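Ornithine carbamoyltransferase (Giardia intestinalis, PDB 3GRF) probably catalyses carbamoyl transfer between carbamoyl phosphate and ornithine, as an ornithine transcarbamoylase of the arginine degradation pathway. Local coordinates at residues 139-144 with 304-309; 163-168 with 190-195; 236-241 with 277-282; 263-268 with 293-298. All blocks are in the same frame, centred on the assembly; numbering follows the deposited sequence.

Interaction 1. Residues 139-144 with 304-309; sequences VCDFMT and YDEAGN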
loop_
_atom_site.group_PDB
_atom_site.type_symbol
_atom_site.label_atom_id
_atom_site.label_comp_id
_atom_site.label_asym_id
_atom_site.label_seq_id
_atom_site.Cartn_x
_atom_site.Cartn_y
_atom_site.Cartn_z
ATOM N N VAL A 139 -0.110 -24.828 -3.679
ATOM C CA VAL A 139 1.303 -24.966 -3.257
ATOM C C VAL A 139 1.422 -24.935 -1.711
ATOM O O VAL A 139 2.286 -25.603 -1.132
ATOM C CB VAL A 139 2.197 -23.854 -3.809
ATOM C CG1 VAL A 139 3.699 -24.140 -3.463
ATOM C CG2 VAL A 139 1.990 -23.711 -5.291
ATOM N N CYS A 140 0.527 -24.181 -1.062
ATOM C CA CYS A 140 0.475 -24.050 0.391
ATOM C C CYS A 140 0.163 -25.359 1.044
ATOM O O CYS A 140 0.892 -25.847 1.894
ATOM C CB CYS A 140 -0.632 -23.070 0.781
ATOM S SG CYS A 140 -0.676 -22.852 2.579
ATOM N N ASP A 141 -0.961 -25.930 0.643
ATOM C CA ASP A 141 -1.479 -27.180 1.210
ATOM C C ASP A 141 -0.599 -28.408 0.990
ATOM O O ASP A 141 -0.274 -29.124 1.928
ATOM C CB ASP A 141 -2.857 -27.404 0.633
ATOM C CG ASP A 141 -3.831 -26.314 1.048
ATOM O OD1 ASP A 141 -4.898 -26.142 0.405
ATOM O OD2 ASP A 141 -3.514 -25.633 2.034
ATOM N N PHE A 142 -0.149 -28.634 -0.235
ATOM C CA PHE A 142 0.733 -29.782 -0.440
ATOM C C PHE A 142 2.083 -29.621 0.248
ATOM O O PHE A 142 2.633 -30.578 0.785
ATOM C CB PHE A 142 0.843 -30.118 -1.920
ATOM C CG PHE A 142 -0.456 -30.523 -2.506
ATOM C CD1 PHE A 142 -1.161 -29.651 -3.344
ATOM C CD2 PHE A 142 -1.030 -31.754 -2.169
ATOM C CE1 PHE A 142 -2.361 -30.019 -3.874
ATOM C CE2 PHE A 142 -2.267 -32.141 -2.727
ATOM C CZ PHE A 142 -2.918 -31.253 -3.566
ATOM N N MET A 143 2.585 -28.399 0.284
ATOM C CA MET A 143 3.718 -28.079 1.148
ATOM C C MET A 143 3.479 -28.417 2.635
ATOM O O MET A 143 4.357 -28.977 3.304
ATOM C CB MET A 143 4.090 -26.632 0.980
ATOM C CG MET A 143 5.228 -26.162 1.934
ATOM S SD MET A 143 5.021 -24.388 2.448
ATOM C CE MET A 143 6.357 -24.311 3.629
ATOM N N THR A 144 2.303 -28.078 3.148
ATOM C CA THR A 144 1.920 -28.365 4.528
ATOM C C THR A 144 1.833 -29.870 4.748
ATOM O O THR A 144 2.293 -30.380 5.778
ATOM C CB THR A 144 0.538 -27.692 4.877
ATOM O OG1 THR A 144 0.636 -26.269 4.704
ATOM C CG2 THR A 144 0.088 -28.048 6.312
ATOM N N TYR A 304 -3.921 -23.567 11.154
ATOM C CA TYR A 304 -3.251 -22.281 11.308
ATOM C C TYR A 304 -1.826 -22.316 10.714
ATOM O O TYR A 304 -1.365 -21.323 10.183
ATOM C CB TYR A 304 -3.105 -21.908 12.779
ATOM C CG TYR A 304 -4.324 -21.503 13.570
ATOM C CD1 TYR A 304 -4.363 -21.754 14.933
ATOM C CD2 TYR A 304 -5.412 -20.876 12.987
ATOM C CE1 TYR A 304 -5.423 -21.380 15.710
ATOM C CE2 TYR A 304 -6.512 -20.504 13.763
ATOM C CZ TYR A 304 -6.504 -20.768 15.127
ATOM O OH TYR A 304 -7.544 -20.409 15.940
ATOM N N ASP A 305 -1.110 -23.419 10.911
ATOM C CA ASP A 305 0.223 -23.584 10.313
ATOM C C ASP A 305 0.103 -23.653 8.801
ATOM O O ASP A 305 0.961 -23.156 8.064
ATOM C CB ASP A 305 0.878 -24.871 10.808
ATOM C CG ASP A 305 1.550 -24.711 12.185
ATOM O OD1 ASP A 305 1.954 -25.748 12.740
ATOM O OD2 ASP A 305 1.670 -23.573 12.710
ATOM N N GLU A 306 -0.986 -24.273 8.349
ATOM C CA GLU A 306 -1.314 -24.314 6.932
ATOM C C GLU A 306 -1.543 -22.888 6.397
ATOM O O GLU A 306 -1.109 -22.591 5.313
ATOM C CB GLU A 306 -2.546 -25.227 6.694
ATOM C CG GLU A 306 -3.261 -25.045 5.350
ATOM C CD GLU A 306 -4.527 -25.869 5.222
ATOM O OE1 GLU A 306 -4.966 -26.442 6.215
ATOM O OE2 GLU A 306 -5.133 -25.897 4.129
ATOM N N ALA A 307 -2.221 -22.015 7.141
ATOM C CA ALA A 307 -2.547 -20.670 6.641
ATOM C C ALA A 307 -1.303 -19.802 6.627
ATOM O O ALA A 307 -1.117 -19.011 5.726
ATOM C CB ALA A 307 -3.622 -20.009 7.497
ATOM N N GLY A 308 -0.437 -19.968 7.622
ATOM C CA GLY A 308 0.850 -19.307 7.633
ATOM C C GLY A 308 1.738 -19.695 6.471
ATOM O O GLY A 308 2.594 -18.887 6.030
ATOM N N ASN A 309 1.556 -20.936 5.995
ATOM C CA ASN A 309 2.326 -21.491 4.860
ATOM C C ASN A 309 1.935 -20.861 3.516
ATOM O O ASN A 309 2.631 -21.025 2.514
ATOM C CB ASN A 309 2.178 -23.029 4.789
ATOM C CG ASN A 309 3.056 -23.743 5.811
ATOM O OD1 ASN A 309 4.110 -23.238 6.219
ATOM N ND2 ASN A 309 2.650 -24.935 6.209
#
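The amide of N309 meets the hydroxyl of T144 where helices 135-151 and 303-322 cross, their local axes 8.6 Å apart and inclined at 129°. N309 ND2 donates to T144 OG1 over 2.8 Å, with the hydroxyl lying close to the amide plane. T144 OG1 in turn reaches 2.9 Å back to C140 O, which its torsion allows: OG1 sits beside the backbone N (chi1 -60°), and CG2 is left to lie across E306 CB at 3.9 Å. C140 O thus accepts from both the backbone N and the hydroxyl of T144. The amide is gripped further by K32 at OD1 and by E147 at ND2, which fixes its rotation, while M143 brings its thioether slantwise against it, CE 3.6 Å from N309 OD1. In the same interface the extended side chain of E306 brings OE2 to 2.7 Å from D141 OD2, the two carboxylates nearly perpendicular (83°). Each acid also reaches the sheet, D141 OD1 bonding Y239 OH and E306 OE1 accepting from N281 N. The two helices, buried where they meet, join the carbamoyl-phosphate and ornithine-binding domains, as the interdomain helices of the transcarbamoylase fold do.

Interaction 2. Residues 163-168 with 190-195; sequences KFAYCG and HVCCPD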
loop_
_atom_site.group_PDB
_atom_site.type_symbol
_atom_site.label_atom_id
_atom_site.label_comp_id
_atom_site.label_asym_id
_atom_site.label_seq_id
_atom_site.Cartn_x
_atom_site.Cartn_y
_atom_site.Cartn_z
ATOM N N LYS A 163 -3.026 -40.842 1.457
ATOM C CA LYS A 163 -4.400 -40.879 0.913
ATOM C C LYS A 163 -5.092 -39.582 1.339
ATOM O O LYS A 163 -5.033 -39.230 2.503
ATOM C CB LYS A 163 -5.171 -42.094 1.430
ATOM C CG LYS A 163 -4.664 -43.478 0.968
ATOM C CD LYS A 163 -3.890 -44.158 2.099
ATOM C CE LYS A 163 -3.974 -45.662 2.025
ATOM N NZ LYS A 163 -5.001 -46.103 3.033
ATOM N N PHE A 164 -5.738 -38.883 0.394
ATOM C CA PHE A 164 -6.276 -37.540 0.632
ATOM C C PHE A 164 -7.813 -37.608 0.474
ATOM O O PHE A 164 -8.320 -38.269 -0.435
ATOM C CB PHE A 164 -5.643 -36.543 -0.340
ATOM C CG PHE A 164 -6.199 -35.124 -0.220
ATOM C CD1 PHE A 164 -5.566 -34.182 0.571
ATOM C CD2 PHE A 164 -7.374 -34.753 -0.895
ATOM C CE1 PHE A 164 -6.077 -32.896 0.689
ATOM C CE2 PHE A 164 -7.871 -33.497 -0.791
ATOM C CZ PHE A 164 -7.249 -32.567 0.006
ATOM N N ALA A 165 -8.569 -36.974 1.361
ATOM C CA ALA A 165 -10.021 -36.826 1.084
ATOM C C ALA A 165 -10.544 -35.391 1.238
ATOM O O ALA A 165 -10.168 -34.722 2.187
ATOM C CB ALA A 165 -10.851 -37.779 1.974
ATOM N N TYR A 166 -11.398 -34.950 0.301
ATOM C CA TYR A 166 -12.033 -33.649 0.345
ATOM C C TYR A 166 -13.484 -33.952 0.735
ATOM O O TYR A 166 -14.073 -34.873 0.175
ATOM C CB TYR A 166 -12.010 -32.879 -1.002
ATOM C CG TYR A 166 -12.792 -31.604 -0.822
ATOM C CD1 TYR A 166 -14.188 -31.546 -1.094
ATOM C CD2 TYR A 166 -12.188 -30.502 -0.269
ATOM C CE1 TYR A 166 -14.906 -30.386 -0.805
ATOM C CE2 TYR A 166 -12.892 -29.337 0.009
ATOM C CZ TYR A 166 -14.262 -29.300 -0.245
ATOM O OH TYR A 166 -14.969 -28.161 0.017
ATOM N N CYS A 167 -14.026 -33.240 1.735
ATOM C CA CYS A 167 -15.422 -33.473 2.174
ATOM C C CYS A 167 -16.194 -32.200 1.967
ATOM O O CYS A 167 -15.686 -31.137 2.271
ATOM C CB CYS A 167 -15.530 -33.920 3.644
ATOM S SG CYS A 167 -15.234 -35.670 3.896
ATOM N N GLY A 168 -17.430 -32.309 1.475
ATOM C CA GLY A 168 -18.249 -31.118 1.367
ATOM C C GLY A 168 -18.713 -30.813 -0.032
ATOM O O GLY A 168 -18.784 -31.707 -0.888
ATOM N N HIS A 190 -9.945 -38.797 -2.683
ATOM C CA HIS A 190 -11.382 -39.192 -2.579
ATOM C C HIS A 190 -12.199 -37.907 -2.458
ATOM O O HIS A 190 -11.932 -37.085 -1.583
ATOM C CB HIS A 190 -11.664 -40.001 -1.306
ATOM C CG HIS A 190 -11.004 -41.338 -1.242
ATOM N ND1 HIS A 190 -10.085 -41.782 -2.176
ATOM C CD2 HIS A 190 -11.148 -42.343 -0.345
ATOM C CE1 HIS A 190 -9.681 -42.995 -1.838
ATOM N NE2 HIS A 190 -10.308 -43.355 -0.729
ATOM N N VAL A 191 -13.204 -37.727 -3.305
ATOM C CA VAL A 191 -14.045 -36.552 -3.181
ATOM C C VAL A 191 -15.371 -36.939 -2.576
ATOM O O VAL A 191 -16.119 -37.739 -3.158
ATOM C CB VAL A 191 -14.246 -35.836 -4.513
ATOM C CG1 VAL A 191 -15.129 -34.622 -4.303
ATOM C CG2 VAL A 191 -12.870 -35.449 -5.138
ATOM N N CYS A 192 -15.590 -36.454 -1.348
ATOM C CA CYS A 192 -16.779 -36.884 -0.576
ATOM C C CYS A 192 -17.863 -35.837 -0.635
ATOM O O CYS A 192 -17.832 -34.839 0.063
ATOM C CB CYS A 192 -16.344 -37.243 0.852
ATOM S SG CYS A 192 -15.046 -38.521 0.942
ATOM N N CYS A 193 -18.833 -36.071 -1.478
ATOM C CA CYS A 193 -19.809 -35.016 -1.704
ATOM C C CYS A 193 -21.217 -35.590 -1.739
ATOM O O CYS A 193 -21.388 -36.792 -1.872
ATOM C CB CYS A 193 -19.514 -34.279 -3.001
ATOM S SG CYS A 193 -19.449 -35.354 -4.458
ATOM N N PRO A 194 -22.227 -34.707 -1.618
ATOM C CA PRO A 194 -23.607 -35.131 -1.781
ATOM C C PRO A 194 -23.885 -35.614 -3.198
ATOM O O PRO A 194 -23.564 -34.942 -4.186
ATOM C CB PRO A 194 -24.400 -33.859 -1.482
ATOM C CG PRO A 194 -23.465 -32.956 -0.703
ATOM C CD PRO A 194 -22.123 -33.267 -1.271
ATOM N N ASP A 195 -24.531 -36.763 -3.287
ATOM C CA ASP A 195 -25.000 -37.239 -4.559
ATOM C C ASP A 195 -26.058 -36.329 -5.148
ATOM O O ASP A 195 -27.239 -36.657 -5.130
ATOM C CB ASP A 195 -25.529 -38.653 -4.448
ATOM C CG ASP A 195 -25.705 -39.306 -5.815
ATOM O OD1 ASP A 195 -25.730 -40.566 -5.884
ATOM O OD2 ASP A 195 -25.798 -38.550 -6.816
#
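Strands 164-167 and 188-192 run parallel, A165 beside H190 and C167 beside C192, and four backbone bonds tie them: H190 N to F164 O, Y166 N to H190 O, C192 N to Y166 O (the shortest, 2.7 Å) and G168 N to C192 O. On one face A165 CB rests 4.0 Å from H190 CB, and further along C167 SG lies 3.6 Å from C192 CB and 4.1 Å from C192 SG. Both sulfurs stand beside their own backbone N (chi1 -82° in C167, -56° in C192), so they lean the same way from their strands. C167 SG is not paired with this neighbour: it forms the disulfide to C228 of helix 228-232, which C192 also touches. Y166 and V191 occupy the other face, where with F164 they pack against helix 173-185; the hydroxyl of Y166 bonds D241. At the strand ends G168, with a positive phi of 121°, places its O against C193 CB at 3.4 Å and P194 CD at 3.7 Å. Strand, helix 173-185 and strand make a parallel beta-alpha-beta unit, the building block of a Rossmann-like sheet.

Interaction 3. Residues 236-241 with 277-282; sequences DVVYTD and SIFMNC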
loop_
_atom_site.group_PDB
_atom_site.type_symbol
_atom_site.label_atom_id
_atom_site.label_comp_id
_atom_site.label_asym_id
_atom_site.label_seq_id
_atom_site.Cartn_x
_atom_site.Cartn_y
_atom_site.Cartn_z
ATOM N N ASP A 236 -5.415 -40.223 5.047
ATOM C CA ASP A 236 -4.350 -39.596 5.843
ATOM C C ASP A 236 -4.545 -38.088 6.008
ATOM O O ASP A 236 -3.909 -37.458 6.849
ATOM C CB ASP A 236 -2.987 -39.872 5.212
ATOM C CG ASP A 236 -2.707 -41.345 5.051
ATOM O OD1 ASP A 236 -2.597 -41.799 3.896
ATOM O OD2 ASP A 236 -2.593 -42.041 6.078
ATOM N N VAL A 237 -5.407 -37.503 5.176
ATOM C CA VAL A 237 -5.687 -36.066 5.197
ATOM C C VAL A 237 -7.181 -35.960 4.991
ATOM O O VAL A 237 -7.716 -36.595 4.076
ATOM C CB VAL A 237 -5.025 -35.265 4.044
ATOM C CG1 VAL A 237 -5.378 -33.733 4.179
ATOM C CG2 VAL A 237 -3.513 -35.491 4.031
ATOM N N VAL A 238 -7.828 -35.165 5.841
ATOM C CA VAL A 238 -9.214 -34.801 5.607
ATOM C C VAL A 238 -9.351 -33.289 5.477
ATOM O O VAL A 238 -9.050 -32.530 6.399
ATOM C CB VAL A 238 -10.129 -35.281 6.731
ATOM C CG1 VAL A 238 -11.610 -34.866 6.436
ATOM C CG2 VAL A 238 -10.007 -36.800 6.919
ATOM N N TYR A 239 -9.858 -32.843 4.337
ATOM C CA TYR A 239 -9.774 -31.441 4.036
ATOM C C TYR A 239 -11.202 -31.045 3.772
ATOM O O TYR A 239 -11.939 -31.795 3.145
ATOM C CB TYR A 239 -8.874 -31.284 2.802
ATOM C CG TYR A 239 -8.446 -29.890 2.391
ATOM C CD1 TYR A 239 -9.372 -28.900 2.070
ATOM C CD2 TYR A 239 -7.126 -29.600 2.252
ATOM C CE1 TYR A 239 -8.977 -27.648 1.642
ATOM C CE2 TYR A 239 -6.716 -28.390 1.809
ATOM C CZ TYR A 239 -7.644 -27.399 1.538
ATOM O OH TYR A 239 -7.211 -26.188 1.102
ATOM N N THR A 240 -11.600 -29.895 4.301
ATOM C CA THR A 240 -12.911 -29.335 3.989
ATOM C C THR A 240 -12.834 -27.831 3.865
ATOM O O THR A 240 -11.800 -27.225 4.157
ATOM C CB THR A 240 -13.977 -29.781 5.011
ATOM O OG1 THR A 240 -15.273 -29.416 4.512
ATOM C CG2 THR A 240 -13.718 -29.190 6.379
ATOM N N ASP A 241 -13.890 -27.207 3.355
ATOM C CA ASP A 241 -13.874 -25.749 3.343
ATOM C C ASP A 241 -15.278 -25.187 3.310
ATOM O O ASP A 241 -16.231 -25.948 3.295
ATOM C CB ASP A 241 -12.905 -25.181 2.250
ATOM C CG ASP A 241 -13.547 -24.995 0.866
ATOM O OD1 ASP A 241 -13.180 -24.024 0.188
ATOM O OD2 ASP A 241 -14.383 -25.800 0.440
ATOM N N SER A 277 -3.495 -39.394 10.563
ATOM C CA SER A 277 -4.213 -38.403 9.759
ATOM C C SER A 277 -4.043 -36.989 10.262
ATOM O O SER A 277 -3.695 -36.740 11.433
ATOM C CB SER A 277 -5.704 -38.749 9.617
ATOM O OG SER A 277 -6.338 -38.796 10.879
ATOM N N ILE A 278 -4.241 -36.041 9.355
ATOM C CA ILE A 278 -4.272 -34.657 9.754
ATOM C C ILE A 278 -5.548 -34.076 9.163
ATOM O O ILE A 278 -6.097 -34.643 8.236
ATOM C CB ILE A 278 -2.993 -33.867 9.347
ATOM C CG1 ILE A 278 -2.879 -33.713 7.835
ATOM C CG2 ILE A 278 -1.695 -34.506 9.950
ATOM C CD1 ILE A 278 -1.654 -32.876 7.397
ATOM N N PHE A 279 -6.000 -32.962 9.710
ATOM C CA PHE A 279 -7.198 -32.258 9.234
ATOM C C PHE A 279 -6.762 -30.844 8.699
ATOM O O PHE A 279 -5.956 -30.144 9.337
ATOM C CB PHE A 279 -8.227 -32.124 10.371
ATOM C CG PHE A 279 -9.295 -31.179 10.050
ATOM C CD1 PHE A 279 -10.369 -31.602 9.242
ATOM C CD2 PHE A 279 -9.208 -29.850 10.453
ATOM C CE1 PHE A 279 -11.363 -30.677 8.851
ATOM C CE2 PHE A 279 -10.208 -28.907 10.079
ATOM C CZ PHE A 279 -11.265 -29.321 9.274
ATOM N N MET A 280 -7.270 -30.464 7.513
ATOM C CA MET A 280 -6.949 -29.220 6.830
ATOM C C MET A 280 -8.232 -28.482 6.433
ATOM O O MET A 280 -9.244 -29.134 6.193
ATOM C CB MET A 280 -6.176 -29.559 5.565
ATOM C CG MET A 280 -4.861 -30.205 5.879
ATOM S SD MET A 280 -3.787 -30.489 4.445
ATOM C CE MET A 280 -3.062 -28.875 4.140
ATOM N N ASN A 281 -8.174 -27.150 6.355
ATOM C CA ASN A 281 -9.283 -26.278 5.858
ATOM C C ASN A 281 -8.574 -24.973 5.464
ATOM O O ASN A 281 -7.860 -24.338 6.296
ATOM C CB ASN A 281 -10.333 -26.061 7.003
ATOM C CG ASN A 281 -11.524 -25.134 6.626
ATOM O OD1 ASN A 281 -12.598 -25.253 7.199
ATOM N ND2 ASN A 281 -11.331 -24.224 5.691
ATOM N N CYS A 282 -8.719 -24.565 4.203
ATOM C CA CYS A 282 -7.986 -23.404 3.705
ATOM C C CYS A 282 -8.417 -22.094 4.375
ATOM O O CYS A 282 -7.709 -21.089 4.271
ATOM C CB CYS A 282 -8.104 -23.333 2.184
ATOM S SG CYS A 282 -9.807 -23.356 1.544
#
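Y239 lays its ring against M280, CD2 touching M280 CB at 3.4 Å while the carbonyl carbon of M280 lies over one ring face, toward the rim. The two residues are neighbours in the Rossmann-like parallel sheet, where strand 278-281 is outermost within the chain and strand 237-240 lies next to it. With CG beside the backbone N (chi1 -64°) and the next torsion extended, M280 SD ends 5.3 Å from the centroid of the Y239 ring, well off its normal, an oblique Met-aromatic contact; the bend beyond it turns only CE. The same SD touches V237 CG1 at 3.6 Å. V237, Y239, I278 and M280 share this face, which is covered in part by helix 135-151, where D141 is the partner of Y239 OH. V238, T240 and F279 point to the other face. T240 CG2 comes at the edge of the F279 ring, 3.7 Å from CE1, and the hydroxyl of T240 faces the next strand instead, bonding C167 O. Between the strands run I278 N to D236 O, V238 N to I278 O, M280 N to V238 O and T240 N to M280 O. Beyond them C282 opens the Cys-Leu-Pro sequence that in related enzymes lines the ornithine site. Its SG sits 3.7 Å from D241 OD1, its CB 3.2 Å from Y239 OH, and its backbone N is buried without a partner.

Interaction 4. Residues 263-268 with 293-298; sequences FQVDDA and ASVIDG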
loop_
_atom_site.group_PDB
_atom_site.type_symbol
_atom_site.label_atom_id
_atom_site.label_comp_id
_atom_site.label_asym_id
_atom_site.label_seq_id
_atom_site.Cartn_x
_atom_site.Cartn_y
_atom_site.Cartn_z
ATOM N N PHE A 263 -22.105 -34.218 5.360
ATOM C CA PHE A 263 -20.705 -34.094 4.966
ATOM C C PHE A 263 -19.903 -33.202 5.829
ATOM O O PHE A 263 -18.789 -32.813 5.462
ATOM C CB PHE A 263 -20.567 -33.734 3.491
ATOM C CG PHE A 263 -20.976 -34.860 2.619
ATOM C CD1 PHE A 263 -20.051 -35.818 2.223
ATOM C CD2 PHE A 263 -22.307 -35.046 2.301
ATOM C CE1 PHE A 263 -20.441 -36.896 1.448
ATOM C CE2 PHE A 263 -22.716 -36.136 1.528
ATOM C CZ PHE A 263 -21.793 -37.070 1.120
ATOM N N GLN A 264 -20.451 -32.916 6.999
ATOM C CA GLN A 264 -19.740 -32.163 8.033
ATOM C C GLN A 264 -18.608 -33.019 8.538
ATOM O O GLN A 264 -18.827 -34.190 8.863
ATOM C CB GLN A 264 -20.691 -31.901 9.192
ATOM C CG GLN A 264 -20.027 -31.221 10.382
ATOM C CD GLN A 264 -21.039 -30.710 11.334
ATOM O OE1 GLN A 264 -21.613 -31.469 12.086
ATOM N NE2 GLN A 264 -21.313 -29.426 11.268
ATOM N N VAL A 265 -17.396 -32.477 8.618
ATOM C CA VAL A 265 -16.325 -33.278 9.221
ATOM C C VAL A 265 -16.436 -33.225 10.762
ATOM O O VAL A 265 -16.085 -32.235 11.376
ATOM C CB VAL A 265 -14.884 -32.927 8.695
ATOM C CG1 VAL A 265 -13.886 -33.815 9.320
ATOM C CG2 VAL A 265 -14.783 -33.051 7.157
ATOM N N ASP A 266 -16.969 -34.292 11.361
ATOM C CA ASP A 266 -17.079 -34.418 12.833
ATOM C C ASP A 266 -16.121 -35.479 13.432
ATOM O O ASP A 266 -15.219 -35.988 12.743
ATOM C CB ASP A 266 -18.560 -34.666 13.245
ATOM C CG ASP A 266 -19.149 -35.968 12.656
ATOM O OD1 ASP A 266 -20.348 -36.155 12.769
ATOM O OD2 ASP A 266 -18.443 -36.828 12.095
ATOM N N ASP A 267 -16.315 -35.811 14.709
ATOM C CA ASP A 267 -15.421 -36.733 15.418
ATOM C C ASP A 267 -15.557 -38.148 14.821
ATOM O O ASP A 267 -14.568 -38.884 14.736
ATOM C CB ASP A 267 -15.748 -36.775 16.924
ATOM C CG ASP A 267 -15.261 -35.537 17.717
ATOM O OD1 ASP A 267 -14.468 -34.712 17.236
ATOM O OD2 ASP A 267 -15.668 -35.409 18.894
ATOM N N ALA A 268 -16.778 -38.536 14.421
ATOM C CA ALA A 268 -17.001 -39.878 13.853
ATOM C C ALA A 268 -16.365 -39.989 12.479
ATOM O O ALA A 268 -15.928 -41.067 12.068
ATOM C CB ALA A 268 -18.494 -40.179 13.727
ATOM N N ALA A 293 -16.165 -27.753 15.973
ATOM C CA ALA A 293 -15.129 -27.019 16.651
ATOM C C ALA A 293 -14.113 -28.013 17.245
ATOM O O ALA A 293 -12.909 -27.764 17.226
ATOM C CB ALA A 293 -15.744 -26.077 17.731
ATOM N N SER A 294 -14.585 -29.182 17.669
ATOM C CA SER A 294 -13.714 -30.248 18.183
ATOM C C SER A 294 -12.692 -30.785 17.170
ATOM O O SER A 294 -11.669 -31.313 17.564
ATOM C CB SER A 294 -14.526 -31.425 18.698
ATOM O OG SER A 294 -15.041 -32.178 17.621
ATOM N N VAL A 295 -12.977 -30.677 15.877
ATOM C CA VAL A 295 -12.035 -31.160 14.835
ATOM C C VAL A 295 -11.044 -30.038 14.570
ATOM O O VAL A 295 -9.843 -30.227 14.679
ATOM C CB VAL A 295 -12.765 -31.628 13.539
ATOM C CG1 VAL A 295 -11.775 -32.008 12.426
ATOM C CG2 VAL A 295 -13.715 -32.827 13.857
ATOM N N ILE A 296 -11.549 -28.861 14.250
ATOM C CA ILE A 296 -10.634 -27.756 13.932
ATOM C C ILE A 296 -9.765 -27.307 15.085
ATOM O O ILE A 296 -8.643 -26.849 14.870
ATOM C CB ILE A 296 -11.344 -26.539 13.249
ATOM C CG1 ILE A 296 -10.327 -25.436 12.861
ATOM C CG2 ILE A 296 -12.528 -26.015 14.100
ATOM C CD1 ILE A 296 -10.706 -24.609 11.624
ATOM N N ASP A 297 -10.280 -27.445 16.303
ATOM C CA ASP A 297 -9.537 -27.040 17.499
ATOM C C ASP A 297 -8.954 -28.268 18.180
ATOM O O ASP A 297 -8.278 -28.168 19.208
ATOM C CB ASP A 297 -10.437 -26.257 18.459
ATOM C CG ASP A 297 -11.022 -25.008 17.826
ATOM O OD1 ASP A 297 -10.356 -24.325 17.008
ATOM O OD2 ASP A 297 -12.174 -24.698 18.142
ATOM N N GLY A 298 -9.169 -29.428 17.579
ATOM C CA GLY A 298 -8.705 -30.659 18.159
ATOM C C GLY A 298 -7.308 -30.898 17.634
ATOM O O GLY A 298 -6.756 -30.053 16.915
#
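S294 begins the contact, its OG donating to D267 OD1 across 2.6 Å. The bond arrives from above the carboxylate, 41° out of its plane. With chi1 75° the hydroxyl is held between the backbone N and carbonyl carbon of its own residue, and from there it also bonds T292 OG1, linking D267 to the residue just before its own helix. V295, the next residue, supplies the apolar part. CG2 presses on the backbone of the other segment, 3.5 Å from V265 O and 3.6 Å from D266 C, and CG1 meets V265 CG1 at 4.2 Å, the two valines crossing at about a right angle. I296 turns to F279 of the neighbouring strand. The helix then closes with D297 N bonded to A293 O at 2.8 Å and G298 N to V295 O at 3.1 Å, while the D297 carboxylate pairs with R287. Across the contact, D266 N-caps helix 267-270 through its OD2 to V269 N, and V265 is held by backbone bonds to E290 and T292. The result is a solvent-facing serine-aspartate bond next to a buried valine pair, joining an N-capped helix start to a short helix beside the last strand of the alpha/beta domain.

How the interactions relate
Interactions 1, 2 and 3 are buried, whereas interaction 4 lies farther out and is partly exposed. Interactions 2 and 3 belong to one parallel sheet, strands 164-167 and 237-240 being neighbours in it; both rely on ladders of backbone bonds, with a cysteine-rich face in the first and large aromatic and sulfur side chains in the second. Interaction 1 instead joins two helices through polar side chains and meets interaction 3 where its two helices lie against strand 278-281 and its neighbour, while its centre stays about 20 Å from that of interaction 2. Interaction 4 packs on the sheet from outside: V265 and V295 rest on strands of interaction 3, and F263 lies against C192-P194 of interaction 2.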